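Side-chain contacts in cellulose hydrolase (Bacillus licheniformis, PDB 4YZT), which hydrolyses internal beta-1,4 linkages of cellulose as a three-module family 5 endoglucanase and binds cellotetraose in its catalytic barrel: residues 187-190 against 191-194; 95-98 against 99-103; 456-459 against 460-463; 277-280 against 281-284; 256-259 against 260-264. All blocks are in the same frame, centred on the assembly; numbering follows the deposited sequence.

How the contacts relate
Along the chain the order is contact 2, contact 1, contact 5, contact 4 and contact 3. The first four belong to the family 5 catalytic barrel of eight parallel strands: contact 2 on helix 91-105, contact 1 in the loop leading to strand 194-196, contact 5 at the end of helix 243-261, contact 4 at the start of helix 280-296. Contact 1 lies about 19 Å from contact 2 and 22 Å from contact 5, centre to centre. Contact 3, in the C-terminal beta region, is between centres about 55 Å from contact 1 but 18 Å from contact 4, which it touches through Leu463 O and Asn278 ND2, so the modules are in direct contact.

Contact 1: 187-190 against 191-194; sequences GKNG and QRLV
Asn189 OD1 takes the N-H of Arg192 NE at 2.9 Å in an almost straight bond, 176° at the hydrogen. The donor arrives nearly in line with the amide C=O, while OD1 sits at the guanidinium edge, within its plane; the two flat groups are turned 85° apart, and only NE bonds to OD1; NH2 stays 3.6 Å from that oxygen. Both side chains run the same way, and Arg192 reaches the amide because its CG is anti to the backbone N (chi1 -172°) and the chain then bends at chi3. Lys188 CB lies 3.7 Å from Arg192 NH2, and Lys188 O is over one face of the guanidinium. The same carbonyl accepts from Gln191 N at 3.1 Å, with the donor well above the carbonyl plane. Gln191 folds its CB and CG back against the Gly190 carbonyl. Beyond the turn, Asn189 ND2 donates to Thr185 OG1 and Ala145 O, and Arg192 NH1 and NH2 bond to the carbonyls of Leu155, Ser152, Lys151 and Lys149. The turn carries the chain from helix 168-184 into barrel strand 194-196 with a buried guanidinium held largely by neutral oxygens, whose positive charge is probably stabilised by the surrounding carbonyl dipoles.

Contact 2: 95-98 against 99-103; sequences NRVE and EVTDW
Arg96 meets Glu99, Val100 and Trp103 on one side of helix 91-105, the crossover helix of a beta-alpha-beta unit between barrel strands 70-73 and 110-114. The charged contact is a salt bridge in which Arg96 NH1 donates to Glu99 OE1 at 2.9 Å. OE1 sits at the guanidinium edge, in its plane, but is approached from above the carboxylate, the two planes standing 88° apart. Outside the helix, Glu47 pairs with Arg96 NE. Like charges come close: Glu98 OE2 and Asp102 OD2 are 3.7 Å apart, a repulsion probably offset by Lys151, which forms salt bridges to both residues, and by Arg147 at Glu98. A water donates to Asp102 OD2 and weakly to Glu98 OE2. In van der Waals packing, Val100 CG2, anti to the carbonyl carbon, lies 3.6 Å above the centre of one guanidinium face of Arg96. Arg96 NH1 is 3.7 Å from Trp103 CH2, the guanidinium and ring planes 88° apart. Glu99 CG rests on a face of the Trp103 ring, toward its rim. On the buried side Val97 O accepts both Thr101 N, at 2.9 Å, and Thr101 OG1, at 2.8 Å, the two donors coming from opposite faces of its carbonyl plane.

Contact 3: 456-459 against 460-463; sequences ASLN and GTKL
Thr461 folds back on Leu458, and its side chain can be followed outward from CB, which lies 3.4 Å from Leu458 O. One branch, OG1, donates to that carbonyl oxygen at 2.8 Å, tilted only 21° from the carbonyl plane. The other, the methyl CG2, also comes to 3.4 Å of Leu458 O, so every heavy atom of the side chain packs about the same oxygen. OG1 can do this because it stands between the backbone N and the carbonyl carbon (chi1 69°), a position that turns the hydroxyl back over the turn. From there OG1 also touches Leu458 CB at 3.5 Å, and Leu458 CD2 lies a little farther off; the two side chains cross at about a right angle. The backbone adds a second grip: Thr461 N donates to Leu458 O at 3.0 Å, from well above the carbonyl plane. This is the closing bond of a type I' beta turn, Leu458 to Thr461, which joins strand 452-457 of one sheet to strand 462-470 of another in the C-terminal beta region. Asn459 and Gly460 occupy the two central places, both with positive phi. At Gly460 a CB would clash with Asn459 O. The Asn459 side chain leads off the turn, where ND2 donates to Asp433 O. Around the corner, Thr461 packs on Leu521 of strand 515-522 and on Tyr431 of strand 424-431, while Leu458 rests on Glu496 of strand 494-497.

Contact 4: 277-280 against 281-284; sequences ANEK and HSKW
Lys280, Glu279 and Lys283 carry most of this contact. The aliphatic part of Lys280 runs alongside Trp284, both pointing the same way, with CG and CD each 3.6 Å from Trp284 CZ2. Its carbonyl works twice: Lys280 O accepts Trp284 N at 2.9 Å and lies over one face of the indole, offset toward the rim. Lys280 NZ forms salt bridges with Asp427 and Asp343, and Trp284 NE1 bonds to Asp320. With an alanine here instead of Trp284, the Lys280 methylenes would probably lose the indole they lie against, and Asp320 its N-H donor. Glu279 bends back at chi2 (-114°), bringing OE1 to Ser282, where it takes two bonds: N at 2.9 Å, nearly in line with its C-O bond, and OG at 2.8 Å, from above the carboxylate. The two donors come from opposite faces. Lys283 sets CB 3.3 Å from Glu279 O, which also accepts Lys283 N, and its bent chain carries CE to within 3.6 Å of Ala277 O before NZ pairs with Asp320. Glu279 holds the N-cap position of helix 280-296, its carboxylate capping Ser282 N, a first-turn N-H with no helical carbonyl four residues before it.

Contact 5: 256-259 against 260-264; sequences VYEK and FVREG
Lys259 lays its methylenes across Phe260: Lys259 CG stands 3.9 Å from the Phe260 ring centroid, 7° off the normal, a CH-pi contact over the face, and Lys259 CD is 3.7 Å from Phe260 CZ. The extended lysine then sends NZ to Leu207 O. Tyr257 receives Arg262 CB over one ring face, a CH-pi contact at 4.3 Å from the centroid, while Tyr257 CD1 touches Val261 CB at 3.6 Å. Arg262 puts CG between its backbone N and carbonyl carbon (chi1 72°), which turns the chain back along Glu258; Glu258 CB lies against one guanidinium face, near its rim. The charges are not joined directly: one water links Glu258 OE1 to Arg262 NH1, and another bonds NH2 and, weakly, Glu258 O. Behind them the backbone widens into a pi-type turn, marked by Arg262 N donating to Tyr257 O at 3.0 Å and, weakly, Val261 N to Val256 O, which also takes Phe260 N in a regular helical bond. Farther in, Phe260 packs on Leu206 and Leu207 of helix 203-208 and on Leu220 of barrel strand 218-224. Replacing Phe260 by an alanine is likely to open a gap beside these leucines and strip the Lys259 methylenes of their ring. The chain leaves the helix through Gly264, with Gly264 N bonded to Val261 O and Tyr265 N to Phe260 O: a Schellman motif closing helix 243-261 before strand 267-272.

Contact 1: 187-190 against 191-194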
loop_
_atom_site.group_PDB
_atom_site.type_symbol
_atom_site.label_atom_id
_atom_site.label_comp_id
_atom_site.label_asym_id
_atom_site.label_seq_id
_atom_site.Cartn_x
_atom_site.Cartn_y
_atom_site.Cartn_z
ATOM N N GLY A 187 -33.807 -9.424 -10.736
ATOM C CA GLY A 187 -32.938 -9.826 -11.836
ATOM C C GLY A 187 -31.608 -10.367 -11.324
ATOM O O GLY A 187 -31.584 -11.113 -10.346
ATOM N N LYS A 188 -30.503 -9.987 -11.961
ATOM C CA LYS A 188 -29.189 -10.471 -11.535
ATOM C C LYS A 188 -28.763 -9.931 -10.159
ATOM O O LYS A 188 -27.891 -10.517 -9.508
ATOM C CB LYS A 188 -28.121 -10.133 -12.584
ATOM C CG LYS A 188 -28.297 -10.917 -13.892
ATOM C CD LYS A 188 -27.177 -10.632 -14.899
ATOM C CE LYS A 188 -25.834 -11.207 -14.444
ATOM N NZ LYS A 188 -25.666 -12.650 -14.798
ATOM N N ASN A 189 -29.377 -8.837 -9.707
ATOM C CA ASN A 189 -29.093 -8.320 -8.369
ATOM C C ASN A 189 -29.634 -9.260 -7.296
ATOM O O ASN A 189 -29.289 -9.142 -6.120
ATOM C CB ASN A 189 -29.677 -6.918 -8.185
ATOM C CG ASN A 189 -28.830 -5.848 -8.841
ATOM O OD1 ASN A 189 -27.730 -6.128 -9.305
ATOM N ND2 ASN A 189 -29.325 -4.611 -8.858
ATOM N N GLY A 190 -30.485 -10.197 -7.708
ATOM C CA GLY A 190 -30.984 -11.210 -6.794
ATOM C C GLY A 190 -29.875 -12.134 -6.328
ATOM O O GLY A 190 -29.906 -12.643 -5.204
ATOM N N GLN A 191 -28.879 -12.342 -7.183
ATOM C CA GLN A 191 -27.796 -13.260 -6.855
ATOM C C GLN A 191 -26.417 -12.613 -6.845
ATOM O O GLN A 191 -25.414 -13.287 -6.579
ATOM C CB GLN A 191 -27.794 -14.435 -7.838
ATOM C CG GLN A 191 -29.071 -15.265 -7.801
ATOM C CD GLN A 191 -29.262 -15.956 -6.464
ATOM O OE1 GLN A 191 -28.312 -16.495 -5.885
ATOM N NE2 GLN A 191 -30.490 -15.942 -5.961
ATOM N N ARG A 192 -26.349 -11.315 -7.123
ATOM C CA ARG A 192 -25.051 -10.648 -7.194
ATOM C C ARG A 192 -24.319 -10.735 -5.855
ATOM O O ARG A 192 -24.942 -10.652 -4.793
ATOM C CB ARG A 192 -25.211 -9.188 -7.621
ATOM C CG ARG A 192 -23.882 -8.497 -7.910
ATOM C CD ARG A 192 -24.073 -7.103 -8.489
ATOM N NE ARG A 192 -24.980 -7.126 -9.620
ATOM C CZ ARG A 192 -24.651 -7.532 -10.845
ATOM N NH1 ARG A 192 -23.427 -7.966 -11.105
ATOM N NH2 ARG A 192 -25.559 -7.517 -11.805
ATOM N N LEU A 193 -23.012 -10.961 -5.904
ATOM C CA LEU A 193 -22.218 -10.960 -4.676
ATOM C C LEU A 193 -22.190 -9.551 -4.075
ATOM O O LEU A 193 -21.910 -8.579 -4.766
ATOM C CB LEU A 193 -20.801 -11.474 -4.941
ATOM C CG LEU A 193 -20.735 -12.961 -5.317
ATOM C CD1 LEU A 193 -19.311 -13.360 -5.656
ATOM C CD2 LEU A 193 -21.291 -13.834 -4.183
ATOM N N VAL A 194 -22.517 -9.451 -2.789
ATOM C CA VAL A 194 -22.532 -8.178 -2.091
ATOM C C VAL A 194 -21.554 -8.240 -0.918
ATOM O O VAL A 194 -21.595 -9.177 -0.109
ATOM C CB VAL A 194 -23.962 -7.823 -1.587
ATOM C CG1 VAL A 194 -23.942 -6.536 -0.769
ATOM C CG2 VAL A 194 -24.912 -7.697 -2.770
#

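Contact 2: 95-98 against 99-103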
loop_
_atom_site.group_PDB
_atom_site.type_symbol
_atom_site.label_atom_id
_atom_site.label_comp_id
_atom_site.label_asym_id
_atom_site.label_seq_id
_atom_site.Cartn_x
_atom_site.Cartn_y
_atom_site.Cartn_z
ATOM N N ASN A 95 -23.031 8.125 -15.687
ATOM C CA ASN A 95 -22.531 7.664 -16.977
ATOM C C ASN A 95 -21.034 7.392 -16.933
ATOM O O ASN A 95 -20.559 6.424 -17.535
ATOM C CB ASN A 95 -22.823 8.669 -18.093
ATOM C CG ASN A 95 -24.289 8.725 -18.465
ATOM O OD1 ASN A 95 -25.073 7.855 -18.085
ATOM N ND2 ASN A 95 -24.667 9.753 -19.221
ATOM N N ARG A 96 -20.293 8.247 -16.231
ATOM C CA ARG A 96 -18.846 8.097 -16.161
ATOM C C ARG A 96 -18.476 6.866 -15.330
ATOM O O ARG A 96 -17.589 6.105 -15.716
ATOM C CB ARG A 96 -18.194 9.369 -15.587
ATOM C CG ARG A 96 -16.711 9.230 -15.250
ATOM C CD ARG A 96 -15.821 8.977 -16.490
ATOM N NE ARG A 96 -14.398 8.892 -16.128
ATOM C CZ ARG A 96 -13.424 8.530 -16.964
ATOM N NH1 ARG A 96 -13.702 8.194 -18.216
ATOM N NH2 ARG A 96 -12.168 8.476 -16.543
ATOM N N VAL A 97 -19.156 6.659 -14.201
ATOM C CA VAL A 97 -18.872 5.489 -13.377
ATOM C C VAL A 97 -19.160 4.217 -14.178
ATOM O O VAL A 97 -18.389 3.255 -14.117
ATOM C CB VAL A 97 -19.688 5.480 -12.060
ATOM C CG1 VAL A 97 -19.449 4.180 -11.293
ATOM C CG2 VAL A 97 -19.313 6.682 -11.178
ATOM N N GLU A 98 -20.244 4.220 -14.958
ATOM C CA GLU A 98 -20.561 3.053 -15.794
ATOM C C GLU A 98 -19.496 2.842 -16.869
ATOM O O GLU A 98 -19.084 1.711 -17.130
ATOM C CB GLU A 98 -21.939 3.176 -16.460
ATOM C CG GLU A 98 -22.264 1.930 -17.280
ATOM C CD GLU A 98 -23.639 1.913 -17.925
ATOM O OE1 GLU A 98 -24.368 2.930 -17.878
ATOM O OE2 GLU A 98 -23.965 0.860 -18.522
ATOM N N GLU A 99 -19.052 3.929 -17.493
ATOM C CA GLU A 99 -17.985 3.845 -18.505
ATOM C C GLU A 99 -16.730 3.177 -17.943
ATOM O O GLU A 99 -16.185 2.245 -18.547
ATOM C CB GLU A 99 -17.645 5.242 -19.041
ATOM C CG GLU A 99 -16.422 5.276 -19.958
ATOM C CD GLU A 99 -16.241 6.618 -20.636
ATOM O OE1 GLU A 99 -15.931 7.612 -19.944
ATOM O OE2 GLU A 99 -16.430 6.680 -21.864
ATOM N N VAL A 100 -16.280 3.641 -16.778
ATOM C CA VAL A 100 -15.073 3.091 -16.174
ATOM C C VAL A 100 -15.322 1.653 -15.722
ATOM O O VAL A 100 -14.479 0.791 -15.919
ATOM C CB VAL A 100 -14.576 3.961 -14.987
ATOM C CG1 VAL A 100 -13.469 3.265 -14.217
ATOM C CG2 VAL A 100 -14.099 5.311 -15.491
ATOM N N THR A 101 -16.492 1.384 -15.153
ATOM C CA THR A 101 -16.790 0.027 -14.707
ATOM C C THR A 101 -16.814 -0.926 -15.909
ATOM O O THR A 101 -16.289 -2.039 -15.829
ATOM C CB THR A 101 -18.134 -0.056 -13.941
ATOM O OG1 THR A 101 -18.086 0.803 -12.798
ATOM C CG2 THR A 101 -18.368 -1.468 -13.442
ATOM N N ASP A 102 -17.404 -0.487 -17.018
ATOM C CA ASP A 102 -17.482 -1.321 -18.226
ATOM C C ASP A 102 -16.095 -1.629 -18.792
ATOM O O ASP A 102 -15.822 -2.759 -19.196
ATOM C CB ASP A 102 -18.339 -0.647 -19.301
ATOM C CG ASP A 102 -19.831 -0.884 -19.102
ATOM O OD1 ASP A 102 -20.204 -1.784 -18.317
ATOM O OD2 ASP A 102 -20.634 -0.173 -19.740
ATOM N N TRP A 103 -15.221 -0.626 -18.812
ATOM C CA TRP A 103 -13.841 -0.834 -19.251
ATOM C C TRP A 103 -13.169 -1.983 -18.504
ATOM O O TRP A 103 -12.486 -2.824 -19.113
ATOM C CB TRP A 103 -13.023 0.458 -19.079
ATOM C CG TRP A 103 -13.285 1.483 -20.141
ATOM C CD1 TRP A 103 -13.885 1.285 -21.359
ATOM C CD2 TRP A 103 -12.958 2.879 -20.080
ATOM N NE1 TRP A 103 -13.938 2.471 -22.063
ATOM C CE2 TRP A 103 -13.387 3.465 -21.292
ATOM C CE3 TRP A 103 -12.348 3.686 -19.118
ATOM C CZ2 TRP A 103 -13.219 4.825 -21.562
ATOM C CZ3 TRP A 103 -12.183 5.026 -19.386
ATOM C CH2 TRP A 103 -12.615 5.585 -20.596
HETATM O O HOH W 1 -22.543 -0.381 -21.273
#

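Contact 3: 456-459 against 460-463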
loop_
_atom_site.group_PDB
_atom_site.type_symbol
_atom_site.label_atom_id
_atom_site.label_comp_id
_atom_site.label_asym_id
_atom_site.label_seq_id
_atom_site.Cartn_x
_atom_site.Cartn_y
_atom_site.Cartn_z
ATOM N N ALA A 456 21.136 19.114 -0.893
ATOM C CA ALA A 456 22.081 18.077 -0.527
ATOM C C ALA A 456 22.691 17.398 -1.754
ATOM O O ALA A 456 22.094 17.387 -2.835
ATOM C CB ALA A 456 21.394 17.035 0.369
ATOM N N SER A 457 23.899 16.871 -1.578
ATOM C CA SER A 457 24.476 15.889 -2.492
ATOM C C SER A 457 24.529 14.591 -1.724
ATOM O O SER A 457 25.461 14.373 -0.948
ATOM C CB SER A 457 25.882 16.280 -2.955
ATOM O OG SER A 457 25.921 17.585 -3.503
ATOM N N LEU A 458 23.539 13.728 -1.917
ATOM C CA LEU A 458 23.453 12.511 -1.101
ATOM C C LEU A 458 24.460 11.429 -1.526
ATOM O O LEU A 458 24.710 10.468 -0.789
ATOM C CB LEU A 458 22.022 11.960 -1.142
ATOM C CG LEU A 458 21.007 12.877 -0.439
ATOM C CD1 LEU A 458 19.582 12.371 -0.647
ATOM C CD2 LEU A 458 21.310 13.002 1.054
ATOM N N ASN A 459 25.025 11.598 -2.715
ATOM C CA ASN A 459 26.133 10.770 -3.187
ATOM C C ASN A 459 25.841 9.279 -3.100
ATOM O O ASN A 459 26.691 8.503 -2.684
ATOM C CB ASN A 459 27.411 11.091 -2.404
ATOM C CG ASN A 459 27.911 12.505 -2.655
ATOM O OD1 ASN A 459 27.666 13.081 -3.716
ATOM N ND2 ASN A 459 28.630 13.065 -1.680
ATOM N N GLY A 460 24.640 8.888 -3.502
ATOM C CA GLY A 460 24.289 7.480 -3.567
ATOM C C GLY A 460 23.483 6.990 -2.384
ATOM O O GLY A 460 22.891 5.909 -2.433
ATOM N N THR A 461 23.465 7.770 -1.309
ATOM C CA THR A 461 22.696 7.385 -0.138
ATOM C C THR A 461 21.222 7.746 -0.330
ATOM O O THR A 461 20.879 8.515 -1.223
ATOM C CB THR A 461 23.223 8.041 1.156
ATOM O OG1 THR A 461 22.970 9.448 1.132
ATOM C CG2 THR A 461 24.706 7.789 1.330
ATOM N N LYS A 462 20.361 7.173 0.508
ATOM C CA LYS A 462 18.919 7.381 0.416
ATOM C C LYS A 462 18.350 7.704 1.779
ATOM O O LYS A 462 18.811 7.176 2.799
ATOM C CB LYS A 462 18.209 6.144 -0.150
ATOM C CG LYS A 462 18.771 5.621 -1.461
ATOM C CD LYS A 462 18.237 4.229 -1.738
ATOM C CE LYS A 462 18.687 3.714 -3.098
ATOM N NZ LYS A 462 18.130 2.356 -3.350
ATOM N N LEU A 463 17.334 8.554 1.809
ATOM C CA LEU A 463 16.710 8.910 3.082
ATOM C C LEU A 463 15.951 7.718 3.680
ATOM O O LEU A 463 15.197 7.034 2.976
ATOM C CB LEU A 463 15.759 10.087 2.900
ATOM C CG LEU A 463 15.039 10.570 4.161
ATOM C CD1 LEU A 463 16.041 11.064 5.208
ATOM C CD2 LEU A 463 14.051 11.657 3.773
#

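Contact 4: 277-280 against 281-284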
loop_
_atom_site.group_PDB
_atom_site.type_symbol
_atom_site.label_atom_id
_atom_site.label_comp_id
_atom_site.label_asym_id
_atom_site.label_seq_id
_atom_site.Cartn_x
_atom_site.Cartn_y
_atom_site.Cartn_z
ATOM N N ALA A 277 6.698 3.134 3.062
ATOM C CA ALA A 277 7.869 2.340 3.436
ATOM C C ALA A 277 8.741 2.133 2.201
ATOM O O ALA A 277 8.222 1.732 1.157
ATOM C CB ALA A 277 7.436 0.990 4.029
ATOM N N ASN A 278 10.045 2.405 2.298
ATOM C CA ASN A 278 10.891 2.350 1.100
ATOM C C ASN A 278 12.024 1.318 1.108
ATOM O O ASN A 278 12.630 1.074 0.070
ATOM C CB ASN A 278 11.475 3.749 0.803
ATOM C CG ASN A 278 12.557 4.184 1.795
ATOM O OD1 ASN A 278 12.647 3.688 2.918
ATOM N ND2 ASN A 278 13.367 5.152 1.381
ATOM N N GLU A 279 12.315 0.701 2.247
ATOM C CA GLU A 279 13.390 -0.283 2.270
ATOM C C GLU A 279 12.938 -1.513 1.487
ATOM O O GLU A 279 11.900 -2.105 1.792
ATOM C CB GLU A 279 13.794 -0.642 3.708
ATOM C CG GLU A 279 15.241 -1.137 3.845
ATOM C CD GLU A 279 15.338 -2.601 4.284
ATOM O OE1 GLU A 279 14.310 -3.301 4.252
ATOM O OE2 GLU A 279 16.444 -3.040 4.676
ATOM N N LYS A 280 13.704 -1.854 0.454
ATOM C CA LYS A 280 13.373 -2.923 -0.482
ATOM C C LYS A 280 13.134 -4.283 0.130
ATOM O O LYS A 280 12.117 -4.903 -0.126
ATOM C CB LYS A 280 14.489 -3.085 -1.506
ATOM C CG LYS A 280 14.121 -2.654 -2.888
ATOM C CD LYS A 280 15.335 -2.740 -3.812
ATOM C CE LYS A 280 15.204 -1.745 -4.918
ATOM N NZ LYS A 280 16.500 -1.568 -5.629
ATOM N N HIS A 281 14.119 -4.765 0.880
ATOM C CA HIS A 281 14.042 -6.112 1.430
ATOM C C HIS A 281 12.801 -6.272 2.300
ATOM O O HIS A 281 12.051 -7.227 2.160
ATOM C CB HIS A 281 15.285 -6.449 2.246
ATOM C CG HIS A 281 15.166 -7.749 2.973
ATOM N ND1 HIS A 281 15.462 -8.957 2.382
ATOM C CD2 HIS A 281 14.722 -8.036 4.221
ATOM C CE1 HIS A 281 15.238 -9.932 3.245
ATOM N NE2 HIS A 281 14.781 -9.400 4.367
ATOM N N SER A 282 12.585 -5.331 3.208
ATOM C CA SER A 282 11.414 -5.406 4.074
ATOM C C SER A 282 10.140 -5.359 3.253
ATOM O O SER A 282 9.217 -6.132 3.490
ATOM C CB SER A 282 11.422 -4.279 5.096
ATOM O OG SER A 282 12.505 -4.427 6.004
ATOM N N LYS A 283 10.084 -4.446 2.293
ATOM C CA LYS A 283 8.879 -4.302 1.482
ATOM C C LYS A 283 8.547 -5.587 0.718
ATOM O O LYS A 283 7.389 -6.010 0.666
ATOM C CB LYS A 283 9.032 -3.137 0.507
ATOM C CG LYS A 283 7.747 -2.793 -0.236
ATOM C CD LYS A 283 8.057 -2.133 -1.580
ATOM C CE LYS A 283 8.672 -0.760 -1.438
ATOM N NZ LYS A 283 9.145 -0.259 -2.784
ATOM N N TRP A 284 9.570 -6.211 0.133
ATOM C CA TRP A 284 9.362 -7.440 -0.629
ATOM C C TRP A 284 8.910 -8.568 0.296
ATOM O O TRP A 284 7.934 -9.268 0.012
ATOM C CB TRP A 284 10.639 -7.833 -1.386
ATOM C CG TRP A 284 11.036 -6.831 -2.453
ATOM C CD1 TRP A 284 10.325 -5.739 -2.856
ATOM C CD2 TRP A 284 12.239 -6.840 -3.238
ATOM N NE1 TRP A 284 11.006 -5.070 -3.846
ATOM C CE2 TRP A 284 12.189 -5.718 -4.093
ATOM C CE3 TRP A 284 13.354 -7.687 -3.302
ATOM C CZ2 TRP A 284 13.210 -5.421 -5.009
ATOM C CZ3 TRP A 284 14.381 -7.384 -4.214
ATOM C CH2 TRP A 284 14.298 -6.263 -5.046
#

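Contact 5: 256-259 against 260-264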
loop_
_atom_site.group_PDB
_atom_site.type_symbol
_atom_site.label_atom_id
_atom_site.label_comp_id
_atom_site.label_asym_id
_atom_site.label_seq_id
_atom_site.Cartn_x
_atom_site.Cartn_y
_atom_site.Cartn_z
ATOM N N VAL A 256 -10.059 -15.076 11.328
ATOM C CA VAL A 256 -11.074 -14.753 10.322
ATOM C C VAL A 256 -11.331 -15.994 9.479
ATOM O O VAL A 256 -12.471 -16.285 9.100
ATOM C CB VAL A 256 -10.649 -13.563 9.428
ATOM C CG1 VAL A 256 -11.664 -13.323 8.318
ATOM C CG2 VAL A 256 -10.493 -12.305 10.273
ATOM N N TYR A 257 -10.266 -16.738 9.204
ATOM C CA TYR A 257 -10.418 -18.032 8.571
ATOM C C TYR A 257 -11.241 -18.962 9.461
ATOM O O TYR A 257 -12.161 -19.628 8.996
ATOM C CB TYR A 257 -9.054 -18.654 8.275
ATOM C CG TYR A 257 -9.159 -20.093 7.875
ATOM C CD1 TYR A 257 -9.536 -20.441 6.587
ATOM C CD2 TYR A 257 -8.889 -21.106 8.781
ATOM C CE1 TYR A 257 -9.644 -21.764 6.205
ATOM C CE2 TYR A 257 -8.995 -22.437 8.415
ATOM C CZ TYR A 257 -9.372 -22.757 7.122
ATOM O OH TYR A 257 -9.474 -24.074 6.739
ATOM N N GLU A 258 -10.920 -19.006 10.749
ATOM C CA GLU A 258 -11.577 -19.968 11.621
ATOM C C GLU A 258 -13.063 -19.669 11.855
ATOM O O GLU A 258 -13.875 -20.588 11.907
ATOM C CB GLU A 258 -10.847 -20.047 12.965
ATOM C CG GLU A 258 -9.408 -20.571 12.888
ATOM C CD GLU A 258 -8.687 -20.469 14.231
ATOM O OE1 GLU A 258 -8.306 -21.516 14.796
ATOM O OE2 GLU A 258 -8.519 -19.336 14.729
ATOM N N LYS A 259 -13.424 -18.398 12.000
ATOM C CA LYS A 259 -14.815 -18.045 12.291
ATOM C C LYS A 259 -15.675 -18.050 11.040
ATOM O O LYS A 259 -16.844 -18.436 11.093
ATOM C CB LYS A 259 -14.916 -16.667 12.964
ATOM C CG LYS A 259 -16.343 -16.337 13.421
ATOM C CD LYS A 259 -16.411 -15.110 14.312
ATOM C CE LYS A 259 -17.795 -14.976 14.930
ATOM N NZ LYS A 259 -17.785 -13.989 16.044
ATOM N N PHE A 260 -15.095 -17.626 9.922
ATOM C CA PHE A 260 -15.904 -17.341 8.739
ATOM C C PHE A 260 -15.568 -18.192 7.525
ATOM O O PHE A 260 -16.455 -18.829 6.970
ATOM C CB PHE A 260 -15.793 -15.864 8.371
ATOM C CG PHE A 260 -16.383 -14.931 9.412
ATOM C CD1 PHE A 260 -17.726 -15.004 9.746
ATOM C CD2 PHE A 260 -15.592 -13.971 10.032
ATOM C CE1 PHE A 260 -18.275 -14.153 10.709
ATOM C CE2 PHE A 260 -16.130 -13.105 10.976
ATOM C CZ PHE A 260 -17.472 -13.196 11.321
ATOM N N VAL A 261 -14.304 -18.198 7.100
ATOM C CA VAL A 261 -13.963 -18.850 5.838
ATOM C C VAL A 261 -14.278 -20.340 5.885
ATOM O O VAL A 261 -14.898 -20.876 4.965
ATOM C CB VAL A 261 -12.465 -18.660 5.455
ATOM C CG1 VAL A 261 -12.133 -19.448 4.185
ATOM C CG2 VAL A 261 -12.128 -17.184 5.251
ATOM N N ARG A 262 -13.894 -21.019 6.962
ATOM C CA ARG A 262 -14.122 -22.457 6.974
ATOM C C ARG A 262 -15.582 -22.779 7.304
ATOM O O ARG A 262 -15.981 -23.939 7.288
ATOM C CB ARG A 262 -13.150 -23.172 7.924
ATOM C CG ARG A 262 -13.366 -22.987 9.399
ATOM C CD ARG A 262 -12.364 -23.841 10.167
ATOM N NE ARG A 262 -12.460 -23.590 11.596
ATOM C CZ ARG A 262 -11.466 -23.756 12.461
ATOM N NH1 ARG A 262 -10.271 -24.190 12.055
ATOM N NH2 ARG A 262 -11.671 -23.479 13.737
ATOM N N GLU A 263 -16.385 -21.740 7.539
ATOM C CA GLU A 263 -17.835 -21.893 7.642
ATOM C C GLU A 263 -18.535 -21.528 6.324
ATOM O O GLU A 263 -19.765 -21.477 6.256
ATOM C CB GLU A 263 -18.399 -21.031 8.780
ATOM C CG GLU A 263 -17.989 -21.481 10.181
ATOM C CD GLU A 263 -18.279 -22.945 10.437
ATOM O OE1 GLU A 263 -19.410 -23.390 10.144
ATOM O OE2 GLU A 263 -17.376 -23.654 10.931
ATOM N N GLY A 264 -17.754 -21.263 5.281
ATOM C CA GLY A 264 -18.315 -21.043 3.956
ATOM C C GLY A 264 -18.457 -19.598 3.483
ATOM O O GLY A 264 -18.978 -19.357 2.385
HETATM O O HOH W 2 -7.480 -23.759 13.457
HETATM O O HOH W 3 -13.861 -22.205 14.824
HETATM O O HOH W 4 -15.637 -22.143 12.737
#